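Local coordinates for protein WYL1 (PDB 6OAW) that probably modulates RNA targeting by the Type VI-D CRISPR-Cas system as a WYL-domain accessory protein, at residues L135-C138 and R139-D143. Residues are numbered along the deposited sequence; the frame is centred on the assembly and turned at random.
Sequences LSIC and RDLYD
Cys138 is the N-cap of helix 139-145: its side chain caps Leu141 N, while its carbonyl takes the first regular helical bond, from Tyr142 N. With chi1 at 69°, Cys138 SG is tucked between the backbone N and the carbonyl carbon, from where it accepts a nearly straight N-H...S bond from Leu141 N (3.6 Å, 160°). Tyr142 N reaches Cys138 O at 2.8 Å, nearly in line with the C=O bond. Cys138 SG also packs 3.9 Å from Leu141 CB, so the sulfur serves as both acceptor and packing surface. With alanine in this place, Leu141 N would probably lose its side-chain acceptor, and the contact with Leu141 CB would go with it.

Ile137, just ahead of the cap, turns CG2 anti to its backbone N, setting this methyl 3.5 Å from Tyr142 N and 3.9 Å from Tyr142 CB. Ile137 CD1 meets Leu141 CD2 at 4.0 Å as the two side chains cross at a slant. Leu135, two residues back on the strand, adds CD2 against Leu141 CD2 at 4.2 Å, and Phe63 of helix 55-71 packs on Leu141 as well. The Tyr142 ring leads away from the strand, its OH hydrogen-bonded to Pro11 O.

Strand 131-136, paired antiparallel with strand 23-28, thus leads into helix 139-145 through a short connection that ends in a cysteine N-cap, with apolar residues packed across the junction.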
# COMPACT_ATOMS: atom_id res chain seq x y z
N LEU B 135 -19.72 14.49 10.63
CA LEU B 135 -19.37 13.90 11.94
C LEU B 135 -20.17 14.62 13.03
O LEU B 135 -19.95 15.82 13.23
CB LEU B 135 -17.87 14.06 12.15
CG LEU B 135 -17.38 13.74 13.56
CD1 LEU B 135 -17.69 12.29 13.93
CD2 LEU B 135 -15.89 14.04 13.66
N SER B 136 -21.05 13.89 13.71
CA SER B 136 -21.70 14.34 14.97
C SER B 136 -20.68 14.23 16.11
O SER B 136 -20.15 13.14 16.31
CB SER B 136 -22.95 13.54 15.22
OG SER B 136 -23.44 13.74 16.53
N ILE B 137 -20.37 15.34 16.79
CA ILE B 137 -19.39 15.42 17.92
C ILE B 137 -20.09 15.06 19.24
O ILE B 137 -20.80 15.93 19.78
CB ILE B 137 -18.75 16.81 18.05
CG1 ILE B 137 -18.28 17.42 16.72
CG2 ILE B 137 -17.63 16.77 19.08
CD1 ILE B 137 -17.18 16.67 16.07
N CYS B 138 -19.84 13.85 19.77
CA CYS B 138 -20.31 13.40 21.11
C CYS B 138 -19.63 14.24 22.21
O CYS B 138 -18.61 14.93 21.95
CB CYS B 138 -20.09 11.91 21.35
SG CYS B 138 -18.36 11.37 21.51
N ARG B 139 -20.20 14.20 23.40
CA ARG B 139 -19.71 15.01 24.54
C ARG B 139 -18.23 14.71 24.81
O ARG B 139 -17.49 15.67 25.03
CB ARG B 139 -20.57 14.77 25.78
CG ARG B 139 -20.52 15.91 26.79
CD ARG B 139 -21.43 15.59 27.96
NE ARG B 139 -20.89 14.49 28.74
CZ ARG B 139 -21.50 13.91 29.76
NH1 ARG B 139 -22.69 14.31 30.16
NH2 ARG B 139 -20.89 12.91 30.38
N ASP B 140 -17.82 13.43 24.82
CA ASP B 140 -16.41 13.04 25.13
C ASP B 140 -15.47 13.64 24.08
O ASP B 140 -14.43 14.19 24.49
CB ASP B 140 -16.23 11.52 25.24
CG ASP B 140 -16.82 10.96 26.52
OD1 ASP B 140 -17.09 11.75 27.44
OD2 ASP B 140 -17.04 9.75 26.59
N LEU B 141 -15.82 13.57 22.79
CA LEU B 141 -14.98 14.14 21.71
C LEU B 141 -14.99 15.66 21.83
O LEU B 141 -13.94 16.27 21.63
CB LEU B 141 -15.45 13.70 20.32
CG LEU B 141 -14.57 14.20 19.17
CD1 LEU B 141 -13.12 13.75 19.33
CD2 LEU B 141 -15.09 13.75 17.82
N TYR B 142 -16.12 16.28 22.18
CA TYR B 142 -16.19 17.76 22.32
C TYR B 142 -15.16 18.20 23.36
O TYR B 142 -14.42 19.16 23.08
CB TYR B 142 -17.58 18.28 22.70
CG TYR B 142 -17.63 19.78 22.62
CD1 TYR B 142 -17.20 20.56 23.68
CD2 TYR B 142 -17.97 20.43 21.44
CE1 TYR B 142 -17.18 21.94 23.60
CE2 TYR B 142 -17.94 21.80 21.34
CZ TYR B 142 -17.54 22.56 22.42
OH TYR B 142 -17.50 23.92 22.32
N ASP B 143 -15.13 17.52 24.51
CA ASP B 143 -14.26 17.87 25.67
C ASP B 143 -12.79 17.63 25.30
O ASP B 143 -11.96 18.42 25.74
CB ASP B 143 -14.72 17.16 26.94
CG ASP B 143 -16.04 17.71 27.46
OD1 ASP B 143 -16.40 18.85 27.10
OD2 ASP B 143 -16.72 16.99 28.21